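Local atomic coordinates of putative leucoanthocyanidin reductase 1 (PDB entry 3I6I), a protein that probably catalyses the NADPH-dependent reduction of leucoanthocyanidins in flavonoid metabolism, as a Rossmann-fold member of the short-chain dehydrogenase/reductase family. Residues A[120-125]-A[279-284]; A[135-140]-A[270-275]. All coordinates share one frame; numbering follows the deposited sequence.

How the contacts relate
Both contacts tie the NADPH-binding Rossmann part of the chain to the same later piece, helix 266-277 and the loop behind it, and their centres lie about 10 Å apart beside one acetate. Contact 1 is the more deeply buried: it joins two loops, and a histidine ring sits among a thiol, an amide side chain and the acetate methyl, while a water joins the two backbones. Contact 2 joins two helices, is only partly buried, and works through aromatic rings and a methionine sulfur. Along the chain 135-140 and 270-275 are nested inside the span closed by contact 1. The two also meet directly, with a probable hydrogen bond from Cys281 N to Asp275 O (3.0 Å).

Contact 1. Residues A[120-125]-A[279-284]; sequences FGHDVN and KGCQVN. With NDP (NADPH dihydro-nicotinamide-adenine-dinucleotide phosphate), chain B; ACY (acetic acid), chain C.
His122 reaches from the 120-125 loop to Cys281 and Gln282, and its imidazole carries most of the contact. Against one face lies the thiol of Cys281: SG stands 3.9 Å from the centroid of the His122 ring, offset toward ND1 and CE1. Over the opposite face comes CH3 of the acetate, 3.5 Å from His122 CE1. The ring is thus layered between sulfur and methyl, while the Gln282 side chain approaches it at the NE2-CD2 edge. Placing SG between its own backbone N and carbonyl carbon (chi1 75°) turns the Cys281 thiol to that face. The 120-125 loop follows strand 114-116 of the parallel Rossmann sheet, and its Phe120 belongs to the NADPH site. Two clear polar links start from backbone N-H groups. Asp123 N donates to a water (2.9 Å), which in turn donates to Cys281 O, bridging the two loops. His122 N gives a nearly straight bond to acetate OXT, 3.0 Å long with an angle of 169° at the hydrogen. With an alanine here, the Cys281 thiol would probably lose the aromatic face it rests on, and a gap would open between sulfur and acetate.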
loop_
_atom_site.group_PDB
_atom_site.type_symbol
_atom_site.label_atom_id
_atom_site.label_comp_id
_atom_site.label_asym_id
_atom_site.label_seq_id
_atom_site.Cartn_x
_atom_site.Cartn_y
_atom_site.Cartn_z
ATOM N N PHE A 120 3.600 0.131 0.861
ATOM C CA PHE A 120 2.182 -0.188 0.984
ATOM C C PHE A 120 1.855 -1.627 0.703
ATOM O O PHE A 120 0.788 -1.920 0.186
ATOM C CB PHE A 120 1.286 0.801 0.175
ATOM C CG PHE A 120 1.481 2.224 0.617
ATOM C CD1 PHE A 120 2.328 3.056 -0.066
ATOM C CD2 PHE A 120 0.895 2.697 1.808
ATOM C CE1 PHE A 120 2.570 4.352 0.376
ATOM C CE2 PHE A 120 1.150 3.989 2.266
ATOM C CZ PHE A 120 2.003 4.824 1.563
ATOM N N GLY A 121 2.766 -2.531 1.065
ATOM C CA GLY A 121 2.452 -3.962 1.024
ATOM C C GLY A 121 3.328 -4.735 1.997
ATOM O O GLY A 121 3.228 -4.543 3.218
ATOM N N HIS A 122 4.207 -5.595 1.472
ATOM C CA HIS A 122 5.029 -6.470 2.328
ATOM C C HIS A 122 6.346 -5.844 2.705
ATOM O O HIS A 122 6.716 -4.727 2.237
ATOM C CB HIS A 122 5.257 -7.824 1.634
ATOM C CG HIS A 122 3.993 -8.463 1.185
ATOM N ND1 HIS A 122 3.927 -9.325 0.106
ATOM C CD2 HIS A 122 2.727 -8.371 1.673
ATOM C CE1 HIS A 122 2.676 -9.733 -0.044
ATOM N NE2 HIS A 122 1.929 -9.161 0.891
ATOM N N ASP A 123 7.108 -6.543 3.540
ATOM C CA ASP A 123 8.455 -6.011 3.863
ATOM C C ASP A 123 9.386 -6.513 2.772
ATOM O O ASP A 123 9.730 -7.692 2.740
ATOM C CB ASP A 123 8.914 -6.510 5.237
ATOM C CG ASP A 123 10.309 -6.005 5.601
ATOM O OD1 ASP A 123 11.112 -5.701 4.696
ATOM O OD2 ASP A 123 10.606 -5.886 6.799
ATOM N N VAL A 124 9.707 -5.642 1.818
ATOM C CA VAL A 124 10.421 -6.078 0.633
ATOM C C VAL A 124 11.828 -6.583 0.942
ATOM O O VAL A 124 12.437 -7.312 0.144
ATOM C CB VAL A 124 10.471 -4.958 -0.432
ATOM C CG1 VAL A 124 9.052 -4.465 -0.741
ATOM C CG2 VAL A 124 11.361 -3.802 0.018
ATOM N N ASN A 125 12.366 -6.179 2.101
ATOM C CA ASN A 125 13.639 -6.725 2.548
ATOM C C ASN A 125 13.636 -8.076 3.217
ATOM O O ASN A 125 14.694 -8.691 3.323
ATOM C CB ASN A 125 14.456 -5.680 3.364
ATOM C CG ASN A 125 15.331 -4.806 2.455
ATOM O OD1 ASN A 125 15.568 -3.623 2.721
ATOM N ND2 ASN A 125 15.802 -5.398 1.364
ATOM N N LYS A 279 3.710 -19.303 1.106
ATOM C CA LYS A 279 4.943 -19.214 1.873
ATOM C C LYS A 279 4.815 -18.434 3.198
ATOM O O LYS A 279 5.736 -18.448 3.973
ATOM C CB LYS A 279 6.069 -18.624 1.020
ATOM C CG LYS A 279 6.307 -19.448 -0.250
ATOM C CD LYS A 279 7.690 -19.363 -0.770
ATOM C CE LYS A 279 7.902 -18.026 -1.387
ATOM N NZ LYS A 279 9.312 -17.818 -1.823
ATOM N N GLY A 280 3.683 -17.782 3.448
ATOM C CA GLY A 280 3.450 -17.124 4.726
ATOM C C GLY A 280 4.252 -15.863 4.910
ATOM O O GLY A 280 4.629 -15.547 6.056
ATOM N N CYS A 281 4.514 -15.125 3.811
ATOM C CA CYS A 281 5.456 -13.967 3.873
ATOM C C CYS A 281 5.046 -12.824 4.835
ATOM O O CYS A 281 5.899 -12.060 5.296
ATOM C CB CYS A 281 5.732 -13.422 2.452
ATOM S SG CYS A 281 4.407 -12.480 1.756
ATOM N N GLN A 282 3.758 -12.672 5.120
ATOM C CA GLN A 282 3.280 -11.579 5.984
ATOM C C GLN A 282 3.440 -11.903 7.464
ATOM O O GLN A 282 3.432 -10.994 8.315
ATOM C CB GLN A 282 1.822 -11.260 5.729
ATOM C CG GLN A 282 1.541 -10.828 4.310
ATOM C CD GLN A 282 0.143 -10.254 4.059
ATOM O OE1 GLN A 282 -0.164 -9.809 2.922
ATOM N NE2 GLN A 282 -0.683 -10.248 5.056
ATOM N N VAL A 283 3.485 -13.189 7.791
ATOM C CA VAL A 283 3.424 -13.608 9.201
ATOM C C VAL A 283 4.666 -14.325 9.739
ATOM O O VAL A 283 4.710 -14.640 10.918
ATOM C CB VAL A 283 2.214 -14.510 9.444
ATOM C CG1 VAL A 283 0.903 -13.743 9.149
ATOM C CG2 VAL A 283 2.325 -15.789 8.582
ATOM N N ASN A 284 5.663 -14.595 8.904
ATOM C CA ASN A 284 6.746 -15.471 9.264
ATOM C C ASN A 284 7.987 -14.829 9.881
ATOM O O ASN A 284 9.044 -15.444 9.902
ATOM C CB ASN A 284 7.133 -16.352 8.075
ATOM C CG ASN A 284 7.775 -15.588 6.984
ATOM O OD1 ASN A 284 7.966 -14.372 7.091
ATOM N ND2 ASN A 284 8.122 -16.280 5.907
HETATM P PA NDP B . -2.045 3.309 -9.071
HETATM O O1A NDP B . -1.611 2.875 -10.450
HETATM O O2A NDP B . -3.611 3.061 -8.647
HETATM O O5B NDP B . -1.778 4.861 -8.740
HETATM C C5B NDP B . -0.545 5.433 -9.045
HETATM C C4B NDP B . -0.574 6.904 -8.875
HETATM O O4B NDP B . 0.821 7.284 -9.194
HETATM C C3B NDP B . -1.475 7.605 -9.924
HETATM O O3B NDP B . -2.092 8.804 -9.383
HETATM C C2B NDP B . -0.490 7.982 -11.029
HETATM O O2B NDP B . -0.964 9.130 -11.733
HETATM C C1B NDP B . 0.713 8.382 -10.178
HETATM N N9A NDP B . 2.000 8.450 -10.872
HETATM C C8A NDP B . 2.598 7.436 -11.496
HETATM N N7A NDP B . 3.769 7.856 -11.981
HETATM C C5A NDP B . 3.924 9.141 -11.648
HETATM C C6A NDP B . 4.928 10.083 -11.880
HETATM N N6A NDP B . 6.031 9.748 -12.554
HETATM N N1A NDP B . 4.769 11.334 -11.405
HETATM C C2A NDP B . 3.681 11.660 -10.710
HETATM N N3A NDP B . 2.703 10.782 -10.452
HETATM C C4A NDP B . 2.805 9.521 -10.928
HETATM O O3 NDP B . -1.144 2.518 -8.011
HETATM P PN NDP B . -1.584 1.598 -6.732
HETATM O O1N NDP B . -2.449 2.211 -5.698
HETATM O O2N NDP B . -2.047 0.248 -7.396
HETATM O O5D NDP B . -0.073 1.253 -6.180
HETATM C C5D NDP B . 0.570 2.137 -5.250
HETATM C C4D NDP B . 1.523 1.343 -4.402
HETATM O O4D NDP B . 0.648 0.528 -3.572
HETATM C C3D NDP B . 2.432 0.400 -5.150
HETATM O O3D NDP B . 3.671 0.321 -4.453
HETATM C C2D NDP B . 1.713 -0.929 -5.010
HETATM O O2D NDP B . 2.692 -1.948 -4.978
HETATM C C1D NDP B . 1.068 -0.829 -3.630
HETATM N N1N NDP B . -0.254 -1.535 -3.472
HETATM C C2N NDP B . -0.554 -2.296 -2.316
HETATM C C3N NDP B . -1.540 -3.190 -2.340
HETATM C C7N NDP B . -1.876 -3.989 -1.066
HETATM O O7N NDP B . -1.271 -3.779 -0.009
HETATM N N7N NDP B . -2.888 -4.836 -1.155
HETATM C C4N NDP B . -2.337 -3.403 -3.636
HETATM C C5N NDP B . -2.281 -2.165 -4.524
HETATM C C6N NDP B . -1.316 -1.267 -4.376
HETATM P P2B NDP B . -1.421 8.945 -13.338
HETATM O O1X NDP B . -2.654 8.117 -13.410
HETATM O O2X NDP B . -1.535 10.444 -13.855
HETATM O O3X NDP B . -0.195 8.260 -14.068
HETATM C C ACY C . 3.071 -5.884 -2.233
HETATM O O ACY C . 2.587 -4.868 -2.786
HETATM O OXT ACY C . 4.139 -5.883 -1.557
HETATM C CH3 ACY C . 2.283 -7.161 -2.390
HETATM O O HOH W 1 6.667 -9.340 4.209
#

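Contact 2. Residues A[135-140]-A[270-275]; sequences NMYREK and AAFTHD. With NDP (NADPH dihydro-nicotinamide-adenine-dinucleotide phosphate), chain B; ACY (acetic acid), chain C.
With CG anti to the carbonyl carbon in both residues (chi1 -79° in Tyr137, and much the same in Phe272), the two rings come from opposite directions and meet between helices 133-149 and 266-277. Met136 takes the other course: its CG lies anti to the backbone N (chi1 -170°), which carries SD toward the far end of the phenylalanine.

The rings of Tyr137 and Phe272 are turned only 24° from each other but slid well apart, with centroids 5.0 Å apart, so they barely overlap. Phe272 CE1 lies over one face of the tyrosine, 3.5 Å from Tyr137 CE1. At the edge of the Phe272 ring sits the sulfur of Met136, SD being 4.0 Å from Phe272 CZ, a Met-aromatic contact made close to the ring plane. One face of Phe272 carries the methyl of the acetate, with CH3 3.6 Å from Phe272 CD2.

Polar groups gather at the phenol end. Tyr137 OH donates to acetate OXT in a very short bond of 2.5 Å, the acceptor lying near the plane of the tyrosine ring. A water donates both to Tyr137 OH and to Asp275 OD2 (2.6 Å from the latter), linking Tyr137 to Asp275 across the two helices. Lys140, one turn beyond Met136, stretches its extended chain to the cofactor, and its NZ donates to both hydroxyls of the nicotinamide ribose, O3D at 2.8 Å and O2D.

Helix 133-149 therefore faces two ways, gripping NADPH through Lys140 and meeting helix 266-277 through Met136 and Tyr137. The acetate, probably from the crystallisation liquor, shows that the place beside the nicotinamide end of the cofactor can take a small carboxylate, held by the phenol together with the backbone N of His122, its methyl against the phenylalanine.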
loop_
_atom_site.group_PDB
_atom_site.type_symbol
_atom_site.label_atom_id
_atom_site.label_comp_id
_atom_site.label_asym_id
_atom_site.label_seq_id
_atom_site.Cartn_x
_atom_site.Cartn_y
_atom_site.Cartn_z
ATOM N N ASN A 135 11.097 -8.856 -9.236
ATOM C CA ASN A 135 11.630 -7.655 -9.925
ATOM C C ASN A 135 11.100 -6.379 -9.340
ATOM O O ASN A 135 11.861 -5.448 -9.112
ATOM C CB ASN A 135 11.329 -7.716 -11.413
ATOM C CG ASN A 135 12.121 -6.685 -12.192
ATOM O OD1 ASN A 135 13.340 -6.750 -12.236
ATOM N ND2 ASN A 135 11.445 -5.693 -12.711
ATOM N N MET A 136 9.797 -6.351 -9.032
ATOM C CA MET A 136 9.218 -5.230 -8.367
ATOM C C MET A 136 9.869 -4.963 -7.011
ATOM O O MET A 136 10.154 -3.811 -6.694
ATOM C CB MET A 136 7.704 -5.400 -8.171
ATOM C CG MET A 136 7.074 -4.102 -7.695
ATOM S SD MET A 136 5.287 -4.173 -7.534
ATOM C CE MET A 136 4.785 -4.710 -9.151
ATOM N N TYR A 137 10.125 -6.025 -6.237
ATOM C CA TYR A 137 10.793 -5.880 -4.962
ATOM C C TYR A 137 12.252 -5.441 -5.128
ATOM O O TYR A 137 12.704 -4.605 -4.322
ATOM C CB TYR A 137 10.691 -7.149 -4.132
ATOM C CG TYR A 137 9.348 -7.309 -3.453
ATOM C CD1 TYR A 137 8.252 -6.509 -3.795
ATOM C CD2 TYR A 137 9.188 -8.257 -2.454
ATOM C CE1 TYR A 137 7.020 -6.674 -3.186
ATOM C CE2 TYR A 137 7.971 -8.430 -1.845
ATOM C CZ TYR A 137 6.899 -7.636 -2.180
ATOM O OH TYR A 137 5.675 -7.845 -1.567
ATOM N N ARG A 138 12.948 -5.923 -6.166
ATOM C CA ARG A 138 14.262 -5.374 -6.519
ATOM C C ARG A 138 14.242 -3.873 -6.712
ATOM O O ARG A 138 15.155 -3.191 -6.222
ATOM C CB ARG A 138 14.904 -6.049 -7.718
ATOM C CG ARG A 138 15.456 -7.419 -7.472
ATOM C CD ARG A 138 16.403 -7.817 -8.643
ATOM N NE ARG A 138 15.606 -8.051 -9.826
ATOM C CZ ARG A 138 15.026 -9.200 -10.164
ATOM N NH1 ARG A 138 15.206 -10.300 -9.471
ATOM N NH2 ARG A 138 14.276 -9.246 -11.256
ATOM N N GLU A 139 13.230 -3.353 -7.418
ATOM C CA GLU A 139 13.098 -1.906 -7.635
ATOM C C GLU A 139 12.805 -1.172 -6.315
ATOM O O GLU A 139 13.399 -0.124 -6.053
ATOM C CB GLU A 139 12.020 -1.636 -8.653
ATOM C CG GLU A 139 12.439 -2.147 -10.044
ATOM C CD GLU A 139 11.462 -1.821 -11.144
ATOM O OE1 GLU A 139 10.363 -1.264 -10.870
ATOM O OE2 GLU A 139 11.802 -2.125 -12.306
ATOM N N LYS A 140 11.897 -1.722 -5.494
ATOM C CA LYS A 140 11.602 -1.114 -4.190
ATOM C C LYS A 140 12.820 -1.112 -3.256
ATOM O O LYS A 140 13.074 -0.117 -2.544
ATOM C CB LYS A 140 10.370 -1.755 -3.564
ATOM C CG LYS A 140 9.068 -1.449 -4.318
ATOM C CD LYS A 140 7.830 -1.927 -3.571
ATOM C CE LYS A 140 6.556 -1.547 -4.336
ATOM N NZ LYS A 140 5.350 -1.637 -3.438
ATOM N N ALA A 270 0.059 -12.972 -9.272
ATOM C CA ALA A 270 0.213 -14.394 -8.985
ATOM C C ALA A 270 1.415 -14.691 -8.047
ATOM O O ALA A 270 1.351 -15.457 -7.084
ATOM C CB ALA A 270 0.314 -15.194 -10.296
ATOM N N ALA A 271 2.551 -14.066 -8.348
ATOM C CA ALA A 271 3.759 -14.230 -7.535
ATOM C C ALA A 271 3.520 -13.769 -6.081
ATOM O O ALA A 271 3.906 -14.439 -5.138
ATOM C CB ALA A 271 4.892 -13.426 -8.181
ATOM N N PHE A 272 2.859 -12.631 -5.897
ATOM C CA PHE A 272 2.591 -12.162 -4.512
ATOM C C PHE A 272 1.553 -13.029 -3.782
ATOM O O PHE A 272 1.694 -13.264 -2.590
ATOM C CB PHE A 272 2.121 -10.728 -4.521
ATOM C CG PHE A 272 3.147 -9.736 -5.023
ATOM C CD1 PHE A 272 4.516 -9.914 -4.845
ATOM C CD2 PHE A 272 2.720 -8.604 -5.669
ATOM C CE1 PHE A 272 5.416 -8.961 -5.317
ATOM C CE2 PHE A 272 3.620 -7.649 -6.106
ATOM C CZ PHE A 272 4.967 -7.842 -5.933
ATOM N N THR A 273 0.548 -13.533 -4.519
ATOM C CA THR A 273 -0.412 -14.527 -3.967
ATOM C C THR A 273 0.313 -15.761 -3.420
ATOM O O THR A 273 0.005 -16.268 -2.331
ATOM C CB THR A 273 -1.482 -14.926 -5.034
ATOM O OG1 THR A 273 -2.163 -13.739 -5.493
ATOM C CG2 THR A 273 -2.562 -15.862 -4.429
ATOM N N HIS A 274 1.241 -16.298 -4.193
ATOM C CA HIS A 274 2.078 -17.417 -3.773
ATOM C C HIS A 274 2.871 -17.080 -2.508
ATOM O O HIS A 274 2.892 -17.847 -1.533
ATOM C CB HIS A 274 3.011 -17.806 -4.906
ATOM C CG HIS A 274 3.974 -18.889 -4.572
ATOM N ND1 HIS A 274 5.274 -18.645 -4.212
ATOM C CD2 HIS A 274 3.847 -20.235 -4.634
ATOM C CE1 HIS A 274 5.888 -19.799 -3.995
ATOM N NE2 HIS A 274 5.033 -20.779 -4.238
ATOM N N ASP A 275 3.512 -15.923 -2.502
ATOM C CA ASP A 275 4.321 -15.526 -1.362
ATOM C C ASP A 275 3.484 -15.460 -0.073
ATOM O O ASP A 275 3.939 -15.923 0.990
ATOM C CB ASP A 275 5.032 -14.195 -1.633
ATOM C CG ASP A 275 6.370 -14.061 -0.887
ATOM O OD1 ASP A 275 6.954 -15.062 -0.312
ATOM O OD2 ASP A 275 6.865 -12.906 -0.880
HETATM P PA NDP B . -2.045 3.309 -9.071
HETATM O O1A NDP B . -1.611 2.875 -10.450
HETATM O O2A NDP B . -3.611 3.061 -8.647
HETATM O O5B NDP B . -1.778 4.861 -8.740
HETATM C C5B NDP B . -0.545 5.433 -9.045
HETATM C C4B NDP B . -0.574 6.904 -8.875
HETATM O O4B NDP B . 0.821 7.284 -9.194
HETATM C C3B NDP B . -1.475 7.605 -9.924
HETATM O O3B NDP B . -2.092 8.804 -9.383
HETATM C C2B NDP B . -0.490 7.982 -11.029
HETATM O O2B NDP B . -0.964 9.130 -11.733
HETATM C C1B NDP B . 0.713 8.382 -10.178
HETATM N N9A NDP B . 2.000 8.450 -10.872
HETATM C C8A NDP B . 2.598 7.436 -11.496
HETATM N N7A NDP B . 3.769 7.856 -11.981
HETATM C C5A NDP B . 3.924 9.141 -11.648
HETATM C C6A NDP B . 4.928 10.083 -11.880
HETATM N N6A NDP B . 6.031 9.748 -12.554
HETATM N N1A NDP B . 4.769 11.334 -11.405
HETATM C C2A NDP B . 3.681 11.660 -10.710
HETATM N N3A NDP B . 2.703 10.782 -10.452
HETATM C C4A NDP B . 2.805 9.521 -10.928
HETATM O O3 NDP B . -1.144 2.518 -8.011
HETATM P PN NDP B . -1.584 1.598 -6.732
HETATM O O1N NDP B . -2.449 2.211 -5.698
HETATM O O2N NDP B . -2.047 0.248 -7.396
HETATM O O5D NDP B . -0.073 1.253 -6.180
HETATM C C5D NDP B . 0.570 2.137 -5.250
HETATM C C4D NDP B . 1.523 1.343 -4.402
HETATM O O4D NDP B . 0.648 0.528 -3.572
HETATM C C3D NDP B . 2.432 0.400 -5.150
HETATM O O3D NDP B . 3.671 0.321 -4.453
HETATM C C2D NDP B . 1.713 -0.929 -5.010
HETATM O O2D NDP B . 2.692 -1.948 -4.978
HETATM C C1D NDP B . 1.068 -0.829 -3.630
HETATM N N1N NDP B . -0.254 -1.535 -3.472
HETATM C C2N NDP B . -0.554 -2.296 -2.316
HETATM C C3N NDP B . -1.540 -3.190 -2.340
HETATM C C7N NDP B . -1.876 -3.989 -1.066
HETATM O O7N NDP B . -1.271 -3.779 -0.009
HETATM N N7N NDP B . -2.888 -4.836 -1.155
HETATM C C4N NDP B . -2.337 -3.403 -3.636
HETATM C C5N NDP B . -2.281 -2.165 -4.524
HETATM C C6N NDP B . -1.316 -1.267 -4.376
HETATM P P2B NDP B . -1.421 8.945 -13.338
HETATM O O1X NDP B . -2.654 8.117 -13.410
HETATM O O2X NDP B . -1.535 10.444 -13.855
HETATM O O3X NDP B . -0.195 8.260 -14.068
HETATM C C ACY C . 3.071 -5.884 -2.233
HETATM O O ACY C . 2.587 -4.868 -2.786
HETATM O OXT ACY C . 4.139 -5.883 -1.557
HETATM C CH3 ACY C . 2.283 -7.161 -2.390
HETATM O O HOH W 2 5.438 -10.851 -1.703
#